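Local coordinates for manganese-binding protein (Chlamydia trachomatis, PDB 6NSI) that binds ferrous iron, and also manganese and nickel, outside the membrane and hands them to the permease of the YtgABCD ABC transporter for import, at residues P101-W104 with V109-A112; L85-F90 with V114-A119; E145-A150 with T175-S180. All coordinates share one frame; numbering follows the deposited sequence.

Contact 1 (P101-W104 with V109-A112); sequences PHIW and VWGA. With FE (Fe (III) ion), chain B.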
loop_
_atom_site.group_PDB
_atom_site.type_symbol
_atom_site.label_atom_id
_atom_site.label_comp_id
_atom_site.label_asym_id
_atom_site.label_seq_id
_atom_site.Cartn_x
_atom_site.Cartn_y
_atom_site.Cartn_z
ATOM N N PRO A 101 -5.877 1.874 5.446
ATOM C CA PRO A 101 -4.876 0.825 5.696
ATOM C C PRO A 101 -3.637 0.886 4.811
ATOM O O PRO A 101 -2.697 0.114 5.056
ATOM C CB PRO A 101 -5.661 -0.461 5.419
ATOM C CG PRO A 101 -6.613 -0.042 4.330
ATOM C CD PRO A 101 -7.025 1.367 4.667
ATOM N N HIS A 102 -3.593 1.771 3.807
ATOM C CA HIS A 102 -2.613 1.642 2.728
ATOM C C HIS A 102 -1.251 2.223 3.069
ATOM O O HIS A 102 -0.699 3.001 2.280
ATOM C CB HIS A 102 -3.140 2.315 1.455
ATOM C CG HIS A 102 -4.462 1.774 1.002
ATOM N ND1 HIS A 102 -5.668 2.318 1.401
ATOM C CD2 HIS A 102 -4.770 0.739 0.180
ATOM C CE1 HIS A 102 -6.659 1.640 0.844
ATOM N NE2 HIS A 102 -6.141 0.682 0.096
ATOM N N ILE A 103 -0.671 1.831 4.211
ATOM C CA ILE A 103 0.599 2.438 4.621
ATOM C C ILE A 103 1.804 1.905 3.858
ATOM O O ILE A 103 2.887 2.497 3.945
ATOM C CB ILE A 103 0.827 2.253 6.137
ATOM C CG1 ILE A 103 0.760 0.769 6.523
ATOM C CG2 ILE A 103 -0.179 3.096 6.945
ATOM C CD1 ILE A 103 1.136 0.465 8.010
ATOM N N TRP A 104 1.662 0.807 3.110
ATOM C CA TRP A 104 2.802 0.216 2.415
ATOM C C TRP A 104 3.237 0.997 1.179
ATOM O O TRP A 104 4.222 0.605 0.540
ATOM C CB TRP A 104 2.493 -1.232 2.012
ATOM C CG TRP A 104 1.268 -1.328 1.124
ATOM C CD1 TRP A 104 1.222 -1.197 -0.240
ATOM C CD2 TRP A 104 -0.080 -1.543 1.551
ATOM N NE1 TRP A 104 -0.083 -1.329 -0.692
ATOM C CE2 TRP A 104 -0.898 -1.548 0.387
ATOM C CE3 TRP A 104 -0.680 -1.750 2.798
ATOM C CZ2 TRP A 104 -2.278 -1.745 0.445
ATOM C CZ3 TRP A 104 -2.052 -1.947 2.851
ATOM C CH2 TRP A 104 -2.837 -1.942 1.682
ATOM N N VAL A 109 7.162 4.602 6.349
ATOM C CA VAL A 109 6.246 3.911 7.249
ATOM C C VAL A 109 6.422 2.398 7.121
ATOM O O VAL A 109 6.524 1.689 8.127
ATOM C CB VAL A 109 4.793 4.367 6.979
ATOM C CG1 VAL A 109 3.796 3.654 7.906
ATOM C CG2 VAL A 109 4.667 5.890 7.150
ATOM N N TRP A 110 6.504 1.879 5.888
ATOM C CA TRP A 110 6.658 0.436 5.729
ATOM C C TRP A 110 8.007 -0.043 6.259
ATOM O O TRP A 110 8.126 -1.190 6.705
ATOM C CB TRP A 110 6.480 0.035 4.263
ATOM C CG TRP A 110 5.977 -1.390 4.105
ATOM C CD1 TRP A 110 6.569 -2.394 3.390
ATOM C CD2 TRP A 110 4.780 -1.957 4.671
ATOM N NE1 TRP A 110 5.821 -3.548 3.470
ATOM C CE2 TRP A 110 4.713 -3.306 4.243
ATOM C CE3 TRP A 110 3.752 -1.454 5.483
ATOM C CZ2 TRP A 110 3.676 -4.160 4.616
ATOM C CZ3 TRP A 110 2.711 -2.314 5.847
ATOM C CH2 TRP A 110 2.687 -3.644 5.415
ATOM N N GLY A 111 9.028 0.807 6.223
ATOM C CA GLY A 111 10.268 0.471 6.907
ATOM C C GLY A 111 10.058 0.278 8.395
ATOM O O GLY A 111 10.549 -0.688 8.987
ATOM N N ALA A 112 9.318 1.199 9.023
ATOM C CA ALA A 112 8.938 1.012 10.420
ATOM C C ALA A 112 8.137 -0.274 10.609
ATOM O O ALA A 112 8.355 -1.012 11.577
ATOM C CB ALA A 112 8.140 2.217 10.912
HETATM FE FE FE B . -7.071 -0.729 -1.292
#
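Ile103 meets Val109 and Trp110, in the first turn of helix 107-124, with each of its apolar carbons. Its CB lies 3.7 Å from Val109 CG1, which CG2 also approaches. CG1 turns to the other neighbour and comes within 3.7 Å of Trp110 CZ3. At the tip, CD1 reaches the edge of that indole in its plane, 3.9 Å from CZ3 of Trp110. CG1 is set between the backbone N and the carbonyl carbon (chi1 56°), which sends this branch to the tryptophan and leaves CB and, more loosely, CG2 beside the valine. Trp104 takes a face of the same indole: its CB sits over the six-membered ring of Trp110, 3.6 Å from the centroid. The Trp104 indole then leads away, its edge toward the Trp110 face in a T-shaped pair with planes at 75°. No hydrogen bond crosses the contact; Trp104 NE1 is hydrogen-bonded to Ser259 O and Trp110 NE1 to Met10 O. Next to this apolar wedge, His102 binds the iron through NE2 at 2.2 Å, with His36, His168 and Asp260 completing the site, while its ND1 is hydrogen-bonded to Asp100. Purely nonpolar, buried packing thus seats the loop on its helix beside a metal ligand.

Contact 2 (L85-F90 with V114-A119); sequences LNKNCF and VKEMAA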
loop_
_atom_site.group_PDB
_atom_site.type_symbol
_atom_site.label_atom_id
_atom_site.label_comp_id
_atom_site.label_asym_id
_atom_site.label_seq_id
_atom_site.Cartn_x
_atom_site.Cartn_y
_atom_site.Cartn_z
ATOM N N LEU A 85 1.014 2.179 15.363
ATOM C CA LEU A 85 0.229 3.219 16.016
ATOM C C LEU A 85 0.561 3.314 17.501
ATOM O O LEU A 85 0.522 4.412 18.072
ATOM C CB LEU A 85 -1.267 2.966 15.810
ATOM C CG LEU A 85 -1.886 3.518 14.518
ATOM C CD1 LEU A 85 -3.404 3.370 14.529
ATOM C CD2 LEU A 85 -1.486 4.977 14.282
ATOM N N ASN A 86 0.917 2.188 18.128
ATOM C CA ASN A 86 1.279 2.160 19.543
ATOM C C ASN A 86 2.504 3.021 19.849
ATOM O O ASN A 86 2.817 3.237 21.027
ATOM C CB ASN A 86 1.546 0.709 19.992
ATOM C CG ASN A 86 0.261 -0.092 20.260
ATOM O OD1 ASN A 86 -0.855 0.362 19.984
ATOM N ND2 ASN A 86 0.428 -1.300 20.803
ATOM N N LYS A 87 3.203 3.514 18.824
ATOM C CA LYS A 87 4.419 4.292 19.011
ATOM C C LYS A 87 4.381 5.623 18.267
ATOM O O LYS A 87 5.432 6.262 18.122
ATOM C CB LYS A 87 5.645 3.482 18.566
ATOM C CG LYS A 87 5.754 2.107 19.217
ATOM C CD LYS A 87 6.525 1.128 18.345
ATOM C CE LYS A 87 7.905 0.839 18.919
ATOM N NZ LYS A 87 8.271 -0.597 18.764
ATOM N N ASN A 88 3.204 6.065 17.814
ATOM C CA ASN A 88 3.070 7.220 16.928
ATOM C C ASN A 88 4.179 7.222 15.874
ATOM O O ASN A 88 4.751 8.273 15.556
ATOM C CB ASN A 88 3.060 8.531 17.734
ATOM C CG ASN A 88 2.110 9.588 17.140
ATOM O OD1 ASN A 88 1.366 9.329 16.190
ATOM N ND2 ASN A 88 2.132 10.780 17.714
ATOM N N CYS A 89 4.507 6.033 15.351
ATOM C CA CYS A 89 5.436 5.939 14.231
ATOM C C CYS A 89 4.913 6.697 13.021
ATOM O O CYS A 89 5.701 7.184 12.199
ATOM C CB CYS A 89 5.683 4.472 13.862
ATOM S SG CYS A 89 6.630 3.509 15.084
ATOM N N PHE A 90 3.593 6.801 12.889
ATOM C CA PHE A 90 2.994 7.549 11.796
ATOM C C PHE A 90 1.669 8.127 12.264
ATOM O O PHE A 90 1.137 7.765 13.318
ATOM C CB PHE A 90 2.803 6.675 10.545
ATOM C CG PHE A 90 1.612 5.751 10.613
ATOM C CD1 PHE A 90 1.620 4.646 11.441
ATOM C CD2 PHE A 90 0.490 5.983 9.825
ATOM C CE1 PHE A 90 0.532 3.793 11.508
ATOM C CE2 PHE A 90 -0.605 5.131 9.875
ATOM C CZ PHE A 90 -0.584 4.031 10.716
ATOM N N VAL A 114 8.437 -2.952 8.791
ATOM C CA VAL A 114 9.410 -4.034 8.721
ATOM C C VAL A 114 10.204 -4.135 10.019
ATOM O O VAL A 114 10.555 -5.243 10.456
ATOM C CB VAL A 114 10.308 -3.839 7.489
ATOM C CG1 VAL A 114 11.488 -4.781 7.526
ATOM C CG2 VAL A 114 9.482 -4.060 6.217
ATOM N N LYS A 115 10.418 -3.004 10.686
ATOM C CA LYS A 115 11.128 -3.018 11.986
ATOM C C LYS A 115 10.315 -3.857 12.967
ATOM O O LYS A 115 10.913 -4.605 13.707
ATOM C CB LYS A 115 11.357 -1.607 12.525
ATOM C CG LYS A 115 12.704 -1.409 13.200
ATOM C CD LYS A 115 12.979 0.011 13.597
ATOM C CE LYS A 115 12.738 0.970 12.457
ATOM N NZ LYS A 115 13.752 0.828 11.389
ATOM N N GLU A 116 8.995 -3.715 12.950
ATOM C CA GLU A 116 8.143 -4.501 13.836
ATOM C C GLU A 116 8.135 -5.970 13.433
ATOM O O GLU A 116 8.122 -6.852 14.298
ATOM C CB GLU A 116 6.722 -3.943 13.835
ATOM C CG GLU A 116 6.633 -2.497 14.277
ATOM C CD GLU A 116 7.111 -2.301 15.699
ATOM O OE1 GLU A 116 6.769 -3.131 16.570
ATOM O OE2 GLU A 116 7.839 -1.317 15.940
ATOM N N MET A 117 8.125 -6.254 12.127
ATOM C CA MET A 117 8.250 -7.632 11.662
ATOM C C MET A 117 9.497 -8.294 12.240
ATOM O O MET A 117 9.419 -9.372 12.837
ATOM C CB MET A 117 8.303 -7.681 10.140
ATOM C CG MET A 117 7.086 -7.095 9.408
ATOM S SD MET A 117 7.349 -7.306 7.637
ATOM C CE MET A 117 6.388 -5.941 6.950
ATOM N N ALA A 118 10.661 -7.667 12.050
ATOM C CA ALA A 118 11.910 -8.221 12.571
ATOM C C ALA A 118 11.832 -8.456 14.072
ATOM O O ALA A 118 12.173 -9.542 14.563
ATOM C CB ALA A 118 13.071 -7.284 12.245
ATOM N N ALA A 119 11.401 -7.441 14.825
ATOM C CA ALA A 119 11.320 -7.592 16.273
ATOM C C ALA A 119 10.412 -8.755 16.635
ATOM O O ALA A 119 10.799 -9.650 17.397
ATOM C CB ALA A 119 10.825 -6.294 16.910
#
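Lys87 stands in a type I beta turn running from Leu85 to Asn88, just past helix 80-85, and faces Glu116 on helix 107-124. These two side chains alone bridge the segments, approaching from opposite directions and burying just 79 Å² in all. Lys87 NZ donates to Glu116 OE2 at 2.9 Å in a salt bridge, meeting the syn lone pair, on the side of the second carboxylate oxygen. That second oxygen, OE1 of Glu116, remains 3.7 Å from Lys87 NZ, which makes the grip one-sided. CD and CE of Lys87 each pass 3.7 Å from OE2 of Glu116 as the chain runs up to it. Neither chain is fully stretched: the lysine bends near its end, at chi3 and chi4, and the glutamate folds at chi2 (-62°), bringing its carboxylate back toward the turn. Lys87 is exposed, so solvent probably screens the attraction. On the inner side, the Glu116 side chain rests on Arg83 and Leu84 of helix 80-85. A further polar tie between loop and helix comes from Cys89 O, hydrogen-bonded to Arg108. The turn itself is closed by Asn88 N, bonded to Leu85 O at 3.2 Å, and Cys89 N returns to Leu84 O. With Asn88 at positive phi (40°) as the C-prime residue, this is the Schellman motif that ends helix 80-85, and the salt bridge links the turn that follows helix 80-85 to helix 107-124 at the protein surface.

Contact 3 (E145-A150 with T175-S180); sequences ELDRWA and TRRYLS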
loop_
_atom_site.group_PDB
_atom_site.type_symbol
_atom_site.label_atom_id
_atom_site.label_comp_id
_atom_site.label_asym_id
_atom_site.label_seq_id
_atom_site.Cartn_x
_atom_site.Cartn_y
_atom_site.Cartn_z
ATOM N N GLU A 145 17.200 3.592 1.357
ATOM C CA GLU A 145 17.710 4.093 0.088
ATOM C C GLU A 145 16.597 4.181 -0.950
ATOM O O GLU A 145 16.513 5.161 -1.707
ATOM C CB GLU A 145 18.846 3.205 -0.410
ATOM C CG GLU A 145 19.550 3.769 -1.622
ATOM C CD GLU A 145 20.706 2.905 -2.047
ATOM O OE1 GLU A 145 21.086 2.015 -1.254
ATOM O OE2 GLU A 145 21.223 3.108 -3.169
ATOM N N LEU A 146 15.743 3.156 -0.997
ATOM C CA LEU A 146 14.547 3.180 -1.834
ATOM C C LEU A 146 13.694 4.417 -1.563
ATOM O O LEU A 146 13.205 5.065 -2.496
ATOM C CB LEU A 146 13.748 1.908 -1.570
ATOM C CG LEU A 146 12.920 1.224 -2.645
ATOM C CD1 LEU A 146 13.501 1.457 -4.023
ATOM C CD2 LEU A 146 12.834 -0.279 -2.308
ATOM N N ASP A 147 13.519 4.768 -0.285
ATOM C CA ASP A 147 12.702 5.923 0.080
ATOM C C ASP A 147 13.326 7.231 -0.406
ATOM O O ASP A 147 12.627 8.097 -0.949
ATOM C CB ASP A 147 12.487 5.938 1.598
ATOM C CG ASP A 147 11.686 7.130 2.061
ATOM O OD1 ASP A 147 10.485 7.226 1.703
ATOM O OD2 ASP A 147 12.262 7.984 2.761
ATOM N N ARG A 148 14.640 7.395 -0.210
ATOM C CA ARG A 148 15.330 8.573 -0.728
ATOM C C ARG A 148 15.197 8.659 -2.241
ATOM O O ARG A 148 14.947 9.741 -2.790
ATOM C CB ARG A 148 16.818 8.539 -0.338
ATOM C CG ARG A 148 17.124 8.945 1.097
ATOM C CD ARG A 148 18.632 9.183 1.329
ATOM N NE ARG A 148 19.447 8.006 1.026
ATOM C CZ ARG A 148 19.634 6.975 1.853
ATOM N NH1 ARG A 148 19.057 6.957 3.052
ATOM N NH2 ARG A 148 20.394 5.951 1.476
ATOM N N TRP A 149 15.399 7.530 -2.932
ATOM C CA TRP A 149 15.264 7.495 -4.386
ATOM C C TRP A 149 13.868 7.924 -4.828
ATOM O O TRP A 149 13.719 8.686 -5.791
ATOM C CB TRP A 149 15.573 6.090 -4.908
ATOM C CG TRP A 149 15.162 5.902 -6.346
ATOM C CD1 TRP A 149 15.840 6.322 -7.459
ATOM C CD2 TRP A 149 13.968 5.265 -6.823
ATOM N NE1 TRP A 149 15.152 5.970 -8.597
ATOM C CE2 TRP A 149 13.997 5.325 -8.236
ATOM C CE3 TRP A 149 12.881 4.643 -6.192
ATOM C CZ2 TRP A 149 12.972 4.792 -9.037
ATOM C CZ3 TRP A 149 11.869 4.102 -6.980
ATOM C CH2 TRP A 149 11.921 4.182 -8.393
ATOM N N ALA A 150 12.833 7.432 -4.142
ATOM C CA ALA A 150 11.457 7.794 -4.498
ATOM C C ALA A 150 11.220 9.286 -4.298
ATOM O O ALA A 150 10.701 9.974 -5.188
ATOM C CB ALA A 150 10.465 6.974 -3.666
ATOM N N THR A 175 0.873 10.145 -1.376
ATOM C CA THR A 175 0.690 11.527 -1.804
ATOM C C THR A 175 1.146 12.505 -0.726
ATOM O O THR A 175 1.784 13.522 -1.023
ATOM C CB THR A 175 -0.787 11.757 -2.124
ATOM O OG1 THR A 175 -1.189 10.925 -3.239
ATOM C CG2 THR A 175 -1.048 13.237 -2.413
ATOM N N ARG A 176 0.779 12.227 0.524
ATOM C CA ARG A 176 1.166 13.083 1.643
ATOM C C ARG A 176 2.688 13.128 1.810
ATOM O O ARG A 176 3.263 14.196 2.060
ATOM C CB ARG A 176 0.480 12.577 2.922
ATOM C CG ARG A 176 0.534 13.543 4.129
ATOM C CD ARG A 176 -0.054 12.900 5.412
ATOM N NE ARG A 176 0.669 11.686 5.806
ATOM C CZ ARG A 176 0.429 10.968 6.914
ATOM N NH1 ARG A 176 -0.539 11.328 7.761
ATOM N NH2 ARG A 176 1.162 9.880 7.184
ATOM N N ARG A 177 3.362 11.980 1.659
ATOM C CA ARG A 177 4.813 11.946 1.816
ATOM C C ARG A 177 5.540 12.550 0.619
ATOM O O ARG A 177 6.404 13.414 0.788
ATOM C CB ARG A 177 5.313 10.514 2.040
ATOM C CG ARG A 177 6.872 10.483 2.118
ATOM C CD ARG A 177 7.410 9.301 2.887
ATOM N NE ARG A 177 8.853 9.366 3.151
ATOM C CZ ARG A 177 9.396 9.914 4.245
ATOM N NH1 ARG A 177 8.624 10.474 5.175
ATOM N NH2 ARG A 177 10.718 9.904 4.426
ATOM N N TYR A 178 5.223 12.090 -0.597
ATOM C CA TYR A 178 6.090 12.314 -1.753
ATOM C C TYR A 178 5.630 13.418 -2.682
ATOM O O TYR A 178 6.433 13.889 -3.494
ATOM C CB TYR A 178 6.206 11.045 -2.607
ATOM C CG TYR A 178 6.814 9.877 -1.882
ATOM C CD1 TYR A 178 8.121 9.935 -1.400
ATOM C CD2 TYR A 178 6.073 8.719 -1.669
ATOM C CE1 TYR A 178 8.678 8.861 -0.725
ATOM C CE2 TYR A 178 6.613 7.642 -1.008
ATOM C CZ TYR A 178 7.920 7.709 -0.540
ATOM O OH TYR A 178 8.444 6.618 0.131
ATOM N N LEU A 179 4.357 13.784 -2.646
ATOM C CA LEU A 179 3.809 14.732 -3.602
ATOM C C LEU A 179 3.504 16.080 -2.971
ATOM O O LEU A 179 3.107 17.015 -3.686
ATOM C CB LEU A 179 2.536 14.152 -4.252
ATOM C CG LEU A 179 2.739 12.936 -5.170
ATOM C CD1 LEU A 179 1.420 12.504 -5.824
ATOM C CD2 LEU A 179 3.806 13.181 -6.226
ATOM N N SER A 180 3.685 16.210 -1.660
ATOM C CA SER A 180 3.217 17.366 -0.918
ATOM C C SER A 180 4.361 18.018 -0.161
ATOM O O SER A 180 5.333 17.360 0.210
ATOM C CB SER A 180 2.121 16.972 0.063
ATOM O OG SER A 180 1.193 16.097 -0.588
#
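The long helix 129-154 is met here by the C-terminal end of helix 172-178, through an acidic side chain that binds two consecutive residues, Arg177 and Tyr178. Arg177 grips the Asp147 carboxylate side-on in a salt bridge: NE donates to Asp147 OD1 at 3.1 Å and NH2 to Asp147 OD2 at 3.0 Å, the latter with an N-H...O angle of 157°. The two flat groups are not coplanar, their planes lying 32° apart. The arginine is extended from CG to NE, a shape that carries its guanidinium across to the carboxylate. Tyr178 OH gives OD1 of Asp147 its second, short bond, 2.6 Å, nearly in line with the C-O bond; OD1 is therefore held by two donors, which would probably favour the ionised acid. A single long helix joining the two lobes is the hallmark of metal-binding solute-binding proteins of this family, and helix 129-154 fits that role. One turn on from Asp147, Ala150 CB packs obliquely on the tyrosine ring, 3.9 Å from CE1 of Tyr178, while Arg177 CG lies over the centre of one face of this ring at 3.7 Å above its plane. Phe270 of helix 266-280 touches both Ala150 and Tyr178. The phenol oxygen is also hydrogen-bonded to Met107 N, at the start of helix 107-124, and a long, weak ion pair links Arg177 NE to Asp106.

Overall arrangement
Contacts 1 and 2 share helix 107-124, and contact 1 is nested within the loop that contact 2 closes; their centres are about 9 Å apart. They touch through packing: Ile103 CG2 meets Phe90 CE2 at 3.6 Å, and Trp110 CZ2 meets Met117 CE at 4.0 Å. Contact 3 follows later in the chain, on helices 129-154 and 172-178, with its centre about 12 Å from that of contact 1 and about 19 Å from that of contact 2. It touches neither, although Tyr178 reaches the start of the shared helix. Contact 1 holds the iron ligand His102, whose side chain is about 11 Å from that of Tyr178, whereas contact 2 lies at the surface away from the metal.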